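PDB 3NA6: succinylglutamate desuccinylase/aspartoacylase from Ruegeria sp. TM1040, which probably hydrolyses the amide bond of an N-acylated amino acid, as metal-dependent desuccinylases and aspartoacylases of its family do. Local coordinates for residues M38-V43 with V88-Y93; F156-I161 with V184-I189; F172-A177 with I234-L239. All coordinates share one frame; numbering follows the deposited sequence. Where two conformers were deposited one is given.

Overall arrangement
The three contacts sample a fold built round a large mixed sheet. Interaction 1 comes first along the chain and joins strand 36-46 to the loop that follows strand 83-88. Interaction 2 belongs to the same sheet, across the chain's centre, the two contact centres about 26 Å apart. Interactions 2 and 3 alternate along the chain: helix 165-178, which connects strands 156-160 and 182-186, packs through residues 172-177 on the end of helix 219-235. These two contacts touch, Met175 lying against Ala157 and Val184, whereas interactions 1 and 3 stay about 10 Å apart at their nearest atoms. Interactions 2 and 3 thus adjoin in one beta-alpha-beta region, while the sheet links interaction 1 to interaction 2.

Interaction 1: residues M38-V43 with V88-Y93; sequences MIPITV and VPYFNY
Ile41 and Val88 bring their CA atoms to 4.8 Å where strand 36-46 still lies next to the end of strand 83-88; beyond it the segments diverge, and no direct hydrogen bond joins 38-43 to 88-93. A water bridges the gap: it donates to Pro40 O (2.7 Å from the water) and to Tyr90 O, and accepts from Tyr90 N. Pro40 touches two aromatic rings. Its CD lies over one face of Tyr93, 3.9 Å from the ring centroid and 17° off the normal, a CH-pi contact, while its CG meets the edge of Tyr90 at CD2 (4.2 Å). The Tyr93 ring is carried to Pro40 by a CG anti to the backbone N (chi1 -179°). Next to the proline in the chain, Ile39 CG2 touches both Tyr90 O (3.7 Å) and Val88 CG1, and Val88 CG2 packs on Ile41 CG1 (4.0 Å). The phenol of Tyr90 leaves this apolar patch to bond Gln70 and Ser289 O of a second subunit, so the contact borders a subunit interface. The loop 88-93 is a strand-to-helix connection, leading from an interior strand of the mixed sheet to helix 93-97.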
loop_
_atom_site.group_PDB
_atom_site.type_symbol
_atom_site.label_atom_id
_atom_site.label_comp_id
_atom_site.label_asym_id
_atom_site.label_seq_id
_atom_site.Cartn_x
_atom_site.Cartn_y
_atom_site.Cartn_z
HETATM N N MSE A 38 -10.267 -7.495 21.096
HETATM C CA MSE A 38 -10.946 -7.260 22.358
HETATM C C MSE A 38 -12.240 -6.462 22.121
HETATM O O MSE A 38 -12.232 -5.240 22.119
HETATM C CB MSE A 38 -10.001 -6.507 23.312
HETATM C CG MSE A 38 -8.697 -7.245 23.567
HETATM SE SE MSE A 38 -8.967 -8.800 24.737
HETATM C CE MSE A 38 -8.763 -7.852 26.437
ATOM N N ILE A 39 -13.358 -7.158 21.923
ATOM C CA ILE A 39 -14.608 -6.473 21.544
ATOM C C ILE A 39 -15.305 -5.887 22.794
ATOM O O ILE A 39 -15.678 -6.640 23.663
ATOM C CB ILE A 39 -15.577 -7.443 20.855
ATOM C CG1 ILE A 39 -14.906 -8.092 19.656
ATOM C CG2 ILE A 39 -16.859 -6.710 20.414
ATOM C CD1 ILE A 39 -15.818 -9.060 18.915
ATOM N N PRO A 40 -15.520 -4.553 22.873
ATOM C CA PRO A 40 -16.114 -4.032 24.111
ATOM C C PRO A 40 -17.519 -4.533 24.311
ATOM O O PRO A 40 -18.268 -4.678 23.350
ATOM C CB PRO A 40 -16.109 -2.523 23.893
ATOM C CG PRO A 40 -14.904 -2.328 23.022
ATOM C CD PRO A 40 -15.077 -3.446 22.020
ATOM N N ILE A 41 -17.857 -4.804 25.566
ATOM C CA ILE A 41 -19.178 -5.272 25.918
ATOM C C ILE A 41 -19.519 -4.790 27.323
ATOM O O ILE A 41 -18.653 -4.725 28.187
ATOM C CB ILE A 41 -19.282 -6.823 25.800
ATOM C CG1 ILE A 41 -20.729 -7.312 26.057
ATOM C CG2 ILE A 41 -18.260 -7.527 26.705
ATOM C CD1 ILE A 41 -20.944 -8.749 25.578
ATOM N N THR A 42 -20.779 -4.412 27.522
ATOM C CA THR A 42 -21.301 -4.107 28.843
ATOM C C THR A 42 -22.540 -4.967 29.067
ATOM O O THR A 42 -23.386 -5.108 28.168
ATOM C CB THR A 42 -21.670 -2.616 28.984
ATOM O OG1 THR A 42 -20.484 -1.827 29.089
ATOM C CG2 THR A 42 -22.502 -2.397 30.233
ATOM N N VAL A 43 -22.637 -5.569 30.242
ATOM C CA VAL A 43 -23.863 -6.279 30.652
ATOM C C VAL A 43 -24.401 -5.581 31.866
ATOM O O VAL A 43 -23.642 -5.302 32.824
ATOM C CB VAL A 43 -23.629 -7.752 30.971
ATOM C CG1 VAL A 43 -24.952 -8.416 31.437
ATOM C CG2 VAL A 43 -23.027 -8.450 29.748
ATOM N N VAL A 88 -23.270 -4.034 23.010
ATOM C CA VAL A 88 -22.050 -4.151 22.184
ATOM C C VAL A 88 -22.094 -2.984 21.184
ATOM O O VAL A 88 -22.662 -3.101 20.102
ATOM C CB VAL A 88 -22.056 -5.492 21.441
ATOM C CG1 VAL A 88 -20.799 -5.689 20.568
ATOM C CG2 VAL A 88 -22.206 -6.654 22.444
ATOM N N PRO A 89 -21.542 -1.830 21.566
ATOM C CA PRO A 89 -21.654 -0.643 20.691
ATOM C C PRO A 89 -20.914 -0.776 19.371
ATOM O O PRO A 89 -21.289 -0.138 18.394
ATOM C CB PRO A 89 -21.047 0.491 21.517
ATOM C CG PRO A 89 -20.667 -0.098 22.850
ATOM C CD PRO A 89 -20.787 -1.569 22.800
ATOM N N TYR A 90 -19.851 -1.578 19.369
ATOM C CA TYR A 90 -19.014 -1.780 18.201
ATOM C C TYR A 90 -18.992 -3.274 17.832
ATOM O O TYR A 90 -18.136 -4.021 18.252
ATOM C CB TYR A 90 -17.609 -1.252 18.469
ATOM C CG TYR A 90 -17.495 0.087 19.133
ATOM C CD1 TYR A 90 -18.137 1.196 18.624
ATOM C CD2 TYR A 90 -16.662 0.262 20.237
ATOM C CE1 TYR A 90 -17.975 2.484 19.219
ATOM C CE2 TYR A 90 -16.483 1.513 20.835
ATOM C CZ TYR A 90 -17.170 2.631 20.327
ATOM O OH TYR A 90 -16.992 3.875 20.921
ATOM N N PHE A 91 -19.988 -3.694 17.064
ATOM C CA PHE A 91 -20.266 -5.091 16.753
ATOM C C PHE A 91 -19.185 -5.682 15.829
ATOM O O PHE A 91 -18.527 -6.641 16.183
ATOM C CB PHE A 91 -21.652 -5.108 16.135
ATOM C CG PHE A 91 -22.281 -6.471 15.910
ATOM C CD1 PHE A 91 -21.772 -7.643 16.415
ATOM C CD2 PHE A 91 -23.460 -6.520 15.182
ATOM C CE1 PHE A 91 -22.407 -8.833 16.179
ATOM C CE2 PHE A 91 -24.114 -7.714 14.956
ATOM C CZ PHE A 91 -23.592 -8.859 15.438
ATOM N N ASN A 92 -18.981 -5.126 14.646
ATOM C CA ASN A 92 -17.795 -5.507 13.874
ATOM C C ASN A 92 -16.679 -4.593 14.312
ATOM O O ASN A 92 -16.314 -3.627 13.617
ATOM C CB ASN A 92 -17.993 -5.426 12.368
ATOM C CG ASN A 92 -16.853 -6.069 11.616
ATOM O OD1 ASN A 92 -15.791 -6.344 12.206
ATOM N ND2 ASN A 92 -17.074 -6.379 10.338
ATOM N N TYR A 93 -16.124 -4.924 15.464
ATOM C CA TYR A 93 -15.175 -4.063 16.118
ATOM C C TYR A 93 -13.986 -3.704 15.225
ATOM O O TYR A 93 -13.639 -2.528 15.098
ATOM C CB TYR A 93 -14.758 -4.633 17.471
ATOM C CG TYR A 93 -13.775 -3.741 18.216
ATOM C CD1 TYR A 93 -14.097 -2.438 18.550
ATOM C CD2 TYR A 93 -12.518 -4.206 18.551
ATOM C CE1 TYR A 93 -13.206 -1.635 19.219
ATOM C CE2 TYR A 93 -11.610 -3.400 19.202
ATOM C CZ TYR A 93 -11.965 -2.126 19.537
ATOM O OH TYR A 93 -11.059 -1.354 20.186
HETATM O O HOH W 1 -18.173 -3.325 21.038
#

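Interaction 2: residues F156-I161 with V184-I189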
loop_
_atom_site.group_PDB
_atom_site.type_symbol
_atom_site.label_atom_id
_atom_site.label_comp_id
_atom_site.label_asym_id
_atom_site.label_seq_id
_atom_site.Cartn_x
_atom_site.Cartn_y
_atom_site.Cartn_z
ATOM N N PHE A 156 -35.158 6.216 9.386
ATOM C CA PHE A 156 -36.292 5.308 9.649
ATOM C C PHE A 156 -35.990 4.149 10.599
ATOM O O PHE A 156 -34.845 3.710 10.754
ATOM C CB PHE A 156 -36.988 4.822 8.350
ATOM C CG PHE A 156 -36.145 3.965 7.472
ATOM C CD1 PHE A 156 -36.007 2.612 7.722
ATOM C CD2 PHE A 156 -35.501 4.496 6.372
ATOM C CE1 PHE A 156 -35.227 1.804 6.873
ATOM C CE2 PHE A 156 -34.731 3.695 5.538
ATOM C CZ PHE A 156 -34.597 2.353 5.796
ATOM N N ALA A 157 -37.035 3.681 11.263
ATOM C CA ALA A 157 -37.014 2.355 11.901
ATOM C C ALA A 157 -37.763 1.410 10.956
ATOM O O ALA A 157 -38.767 1.824 10.330
ATOM C CB ALA A 157 -37.697 2.422 13.238
ATOM N N ALA A 158 -37.297 0.159 10.864
ATOM C CA ALA A 158 -37.845 -0.827 9.939
ATOM C C ALA A 158 -38.246 -2.114 10.648
ATOM O O ALA A 158 -37.550 -2.569 11.554
ATOM C CB ALA A 158 -36.861 -1.144 8.830
ATOM N N ALA A 159 -39.376 -2.665 10.212
ATOM C CA ALA A 159 -39.892 -3.980 10.616
ATOM C C ALA A 159 -40.087 -4.819 9.346
ATOM O O ALA A 159 -40.440 -4.265 8.272
ATOM C CB ALA A 159 -41.272 -3.804 11.309
ATOM N N HIS A 160 -39.938 -6.138 9.470
ATOM C CA HIS A 160 -39.951 -7.001 8.309
ATOM C C HIS A 160 -41.259 -7.750 8.113
ATOM O O HIS A 160 -41.972 -8.060 9.062
ATOM C CB HIS A 160 -38.774 -7.966 8.349
ATOM C CG HIS A 160 -37.449 -7.288 8.217
ATOM N ND1 HIS A 160 -36.420 -7.464 9.124
ATOM C CD2 HIS A 160 -37.002 -6.380 7.313
ATOM C CE1 HIS A 160 -35.395 -6.706 8.775
ATOM N NE2 HIS A 160 -35.718 -6.047 7.675
ATOM N N ILE A 161 -41.563 -7.998 6.843
ATOM C CA ILE A 161 -42.616 -8.884 6.442
ATOM C C ILE A 161 -42.030 -10.272 6.580
ATOM O O ILE A 161 -40.979 -10.587 5.978
ATOM C CB ILE A 161 -43.033 -8.639 4.993
ATOM C CG1 ILE A 161 -43.655 -7.237 4.842
ATOM C CG2 ILE A 161 -44.016 -9.740 4.525
ATOM C CD1 ILE A 161 -44.972 -7.022 5.677
ATOM N N VAL A 184 -41.129 2.228 8.398
ATOM C CA VAL A 184 -41.211 1.301 7.270
ATOM C C VAL A 184 -41.505 -0.124 7.725
ATOM O O VAL A 184 -41.018 -0.557 8.766
ATOM C CB VAL A 184 -39.875 1.172 6.518
ATOM C CG1 VAL A 184 -40.158 0.699 5.100
ATOM C CG2 VAL A 184 -39.082 2.467 6.544
ATOM N N GLN A 185 -42.293 -0.845 6.937
ATOM C CA GLN A 185 -42.392 -2.295 7.039
ATOM C C GLN A 185 -42.170 -2.830 5.623
ATOM O O GLN A 185 -42.917 -2.464 4.702
ATOM C CB GLN A 185 -43.772 -2.713 7.507
ATOM C CG GLN A 185 -43.891 -4.197 7.787
ATOM C CD GLN A 185 -45.265 -4.584 8.267
ATOM O OE1 GLN A 185 -46.259 -4.154 7.705
ATOM N NE2 GLN A 185 -45.326 -5.423 9.304
ATOM N N LEU A 186 -41.189 -3.718 5.465
ATOM C CA LEU A 186 -40.760 -4.184 4.148
ATOM C C LEU A 186 -40.339 -5.659 4.154
ATOM O O LEU A 186 -39.823 -6.166 5.148
ATOM C CB LEU A 186 -39.559 -3.350 3.714
ATOM C CG LEU A 186 -38.330 -3.510 4.628
ATOM C CD1 LEU A 186 -37.362 -4.432 3.960
ATOM C CD2 LEU A 186 -37.627 -2.208 4.920
ATOM N N LEU A 187 -40.524 -6.316 3.018
ATOM C CA LEU A 187 -39.994 -7.641 2.786
ATOM C C LEU A 187 -38.535 -7.498 2.432
ATOM O O LEU A 187 -38.203 -6.734 1.565
ATOM C CB LEU A 187 -40.750 -8.289 1.624
ATOM C CG LEU A 187 -40.360 -9.714 1.236
ATOM C CD1 LEU A 187 -40.564 -10.741 2.395
ATOM C CD2 LEU A 187 -41.195 -10.078 0.018
ATOM N N GLU A 188 -37.661 -8.217 3.121
ATOM C CA GLU A 188 -36.238 -8.211 2.830
ATOM C C GLU A 188 -35.977 -9.159 1.665
ATOM O O GLU A 188 -36.197 -10.354 1.789
ATOM C CB GLU A 188 -35.468 -8.666 4.063
ATOM C CG GLU A 188 -33.978 -8.766 3.906
ATOM C CD GLU A 188 -33.346 -7.484 3.373
ATOM O OE1 GLU A 188 -33.547 -6.422 4.007
ATOM O OE2 GLU A 188 -32.660 -7.553 2.315
ATOM N N ILE A 189 -35.525 -8.601 0.541
ATOM C CA ILE A 189 -35.215 -9.360 -0.679
ATOM C C ILE A 189 -34.057 -10.341 -0.415
ATOM O O ILE A 189 -34.162 -11.537 -0.694
ATOM C CB ILE A 189 -34.850 -8.392 -1.846
HETATM O O HOH W 2 -43.187 -6.362 10.781
HETATM O O HOH W 3 -38.587 -9.674 5.403
#
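Leu186 places CG between its backbone N and carbonyl carbon (chi1 63°), while His160 keeps CG beside its own backbone N (chi1 -66°), and the two side chains consequently run alongside each other, pointing the same way, with His160 CD2 3.9 Å from Leu186 CD1. The imidazole also turns its CD2 edge to Leu186 O, which lies in the ring plane, and its ND1 bonds Glu200. The backbones form a parallel ladder in which Ala158, Ala159 and His160 pair with Val184, Gln185 and Leu186. Four backbone bonds hold it. Leu186 N reaches Ala159 O at 3.0 Å almost in line with the carbonyl, whereas Ile161 N approaches Leu186 O, also at 3.0 Å, from 59° above the carbonyl plane, away from a lone pair. Ile161 CD1 lies across the amide of Gln185, 3.6 Å from Gln185 CD. Ile161 CB meanwhile rests 4.1 Å from Leu187 CB, and its CG2 meets Leu187 CD1. With an alanine here in place of Ile161, the Gln185 amide is likely to lose the cover of CD1 and turn more freely, and Leu187 CD1 to lose its neighbour CG2. Two waters add to the contact: one beside the ladder links His160 O to Gln185 NE2, and one beyond it links Ile161 O to Glu188 N. Helix 165-178 connects the two strands as a beta-alpha-beta crossover, and Gln168 and Phe172 from that helix also pack on Gln185. The contact thus combines a backbone ladder with side-chain packing: Leu186 O takes one N-H, off its lone pairs, and His160 CA lies 3.3 Å from it in a CA-H...O contact, whereas the buried Leu187 N has no partner in the model.

Interaction 3: residues F172-A177 with I234-L239. With CA (calcium ion), chain C.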
loop_
_atom_site.group_PDB
_atom_site.type_symbol
_atom_site.label_atom_id
_atom_site.label_comp_id
_atom_site.label_asym_id
_atom_site.label_seq_id
_atom_site.Cartn_x
_atom_site.Cartn_y
_atom_site.Cartn_z
ATOM N N PHE A 172 -43.528 -5.237 14.120
ATOM C CA PHE A 172 -44.168 -3.975 13.713
ATOM C C PHE A 172 -44.441 -3.051 14.923
ATOM O O PHE A 172 -44.188 -1.825 14.885
ATOM C CB PHE A 172 -45.475 -4.281 12.958
ATOM C CG PHE A 172 -46.217 -3.059 12.491
ATOM C CD1 PHE A 172 -45.854 -2.397 11.327
ATOM C CD2 PHE A 172 -47.270 -2.559 13.226
ATOM C CE1 PHE A 172 -46.548 -1.229 10.925
ATOM C CE2 PHE A 172 -47.960 -1.412 12.817
ATOM C CZ PHE A 172 -47.588 -0.755 11.678
ATOM N N ALA A 173 -44.971 -3.638 15.987
ATOM C CA ALA A 173 -45.262 -2.900 17.216
ATOM C C ALA A 173 -43.979 -2.325 17.814
ATOM O O ALA A 173 -43.961 -1.166 18.265
ATOM C CB ALA A 173 -45.979 -3.795 18.230
ATOM N N ALA A 174 -42.895 -3.108 17.808
ATOM C CA ALA A 174 -41.609 -2.625 18.369
ATOM C C ALA A 174 -41.042 -1.448 17.523
ATOM O O ALA A 174 -40.434 -0.503 18.051
ATOM C CB ALA A 174 -40.585 -3.780 18.507
HETATM N N MSE A 175 -41.283 -1.511 16.218
HETATM C CA MSE A 175 -40.810 -0.488 15.285
HETATM C C MSE A 175 -41.594 0.787 15.500
HETATM O O MSE A 175 -40.999 1.865 15.532
HETATM C CB MSE A 175 -40.926 -0.997 13.831
HETATM C CG MSE A 175 -40.491 0.013 12.742
HETATM SE SE MSE A 175 -41.927 1.240 12.290
HETATM C CE MSE A 175 -42.910 -0.061 11.188
ATOM N N GLN A 176 -42.925 0.682 15.639
ATOM C CA GLN A 176 -43.725 1.838 16.012
ATOM C C GLN A 176 -43.275 2.479 17.323
ATOM O O GLN A 176 -43.259 3.714 17.406
ATOM C CB GLN A 176 -45.209 1.510 16.142
ATOM C CG GLN A 176 -45.862 1.110 14.850
ATOM C CD GLN A 176 -47.368 1.077 14.976
ATOM O OE1 GLN A 176 -47.931 0.558 15.952
ATOM N NE2 GLN A 176 -48.031 1.637 13.991
ATOM N N ALA A 177 -42.966 1.669 18.347
ATOM C CA ALA A 177 -42.499 2.223 19.622
ATOM C C ALA A 177 -41.215 3.037 19.422
ATOM O O ALA A 177 -41.043 4.062 20.061
ATOM C CB ALA A 177 -42.239 1.126 20.655
ATOM N N ILE A 234 -38.341 0.437 26.948
ATOM C CA ILE A 234 -39.594 0.559 27.726
ATOM C C ILE A 234 -40.662 -0.428 27.188
ATOM O O ILE A 234 -41.302 -1.130 27.967
ATOM C CB ILE A 234 -40.146 2.005 27.721
ATOM C CG1 ILE A 234 -39.194 2.942 28.489
ATOM C CG2 ILE A 234 -41.567 2.063 28.383
ATOM C CD1 ILE A 234 -39.459 4.502 28.296
ATOM N N HIS A 235 -40.840 -0.465 25.869
ATOM C CA HIS A 235 -41.777 -1.386 25.201
ATOM C C HIS A 235 -41.500 -2.846 25.611
ATOM O O HIS A 235 -42.442 -3.627 25.873
ATOM C CB HIS A 235 -41.645 -1.211 23.667
ATOM C CG HIS A 235 -42.540 -2.098 22.834
ATOM N ND1 HIS A 235 -43.879 -1.828 22.620
ATOM C CD2 HIS A 235 -42.278 -3.242 22.158
ATOM C CE1 HIS A 235 -44.391 -2.760 21.836
ATOM N NE2 HIS A 235 -43.444 -3.630 21.541
ATOM N N PHE A 236 -40.212 -3.196 25.710
ATOM C CA PHE A 236 -39.802 -4.550 26.097
ATOM C C PHE A 236 -39.814 -4.780 27.613
ATOM O O PHE A 236 -39.491 -5.885 28.079
ATOM C CB PHE A 236 -38.392 -4.871 25.555
ATOM C CG PHE A 236 -38.283 -4.891 24.033
ATOM C CD1 PHE A 236 -39.272 -5.478 23.245
ATOM C CD2 PHE A 236 -37.157 -4.376 23.407
ATOM C CE1 PHE A 236 -39.138 -5.533 21.856
ATOM C CE2 PHE A 236 -37.032 -4.429 22.010
ATOM C CZ PHE A 236 -38.040 -4.992 21.247
ATOM N N GLY A 237 -40.150 -3.745 28.376
ATOM C CA GLY A 237 -40.282 -3.857 29.811
ATOM C C GLY A 237 -38.965 -3.888 30.568
ATOM O O GLY A 237 -38.938 -4.203 31.752
ATOM N N ILE A 238 -37.867 -3.527 29.922
ATOM C CA ILE A 238 -36.564 -3.618 30.576
ATOM C C ILE A 238 -36.209 -2.331 31.324
ATOM O O ILE A 238 -35.559 -2.381 32.395
ATOM C CB ILE A 238 -35.448 -3.982 29.557
ATOM C CG1 ILE A 238 -35.814 -5.289 28.826
ATOM C CG2 ILE A 238 -34.099 -4.089 30.266
ATOM C CD1 ILE A 238 -34.829 -5.772 27.699
ATOM N N LEU A 239 -36.563 -1.192 30.721
ATOM C CA LEU A 239 -36.429 0.134 31.351
ATOM C C LEU A 239 -37.843 0.608 31.648
ATOM O O LEU A 239 -38.800 0.078 31.087
ATOM C CB LEU A 239 -35.718 1.153 30.441
ATOM C CG LEU A 239 -34.254 0.917 30.074
ATOM C CD1 LEU A 239 -33.656 2.043 29.174
ATOM C CD2 LEU A 239 -33.423 0.779 31.342
HETATM CA CA CA C . -40.283 -4.512 33.676
HETATM O O HOH W 4 -41.429 -2.316 33.467
HETATM O O HOH W 5 -42.334 -5.493 32.529
HETATM O O HOH W 6 -40.844 -5.153 36.054
HETATM O O HOH W 7 -39.419 -6.951 33.265
#
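His235 lays its imidazole against the backbone of helix 165-178, one ring face beneath Ala173 O, which lies 3.9 Å from His235 CE1. The C-terminal turn of helix 219-235, closed by a Schellman motif at Gly237, packs here on the side of helix 165-178 across three alanines. CG anti to the backbone N (chi1 180°) carries the His235 ring out to that surface, where NE2 comes 3.8 Å from Ala174 CA and the His235 CB stem abuts Ala177 CB at 3.9 Å. No hydrogen bond crosses the contact. Small side chains let the histidine lie close to the helix backbone. Next to it, Phe236 sets CZ 3.9 Å from Ala174 CB, and its CE1 stands in the plane of the His235 ring, at the edge. Ala174 and Phe236 both rest on Val205 and Val207 of strand 205-210, so the two segments share one patch of the central sheet. At Gly237 phi turns positive (77°), and Gly237 N bonds back to Ile234 O in the last turn. Beyond that turn, Gly237 O binds a calcium ion at 2.4 Å, with four waters and Thr82 completing its coordination.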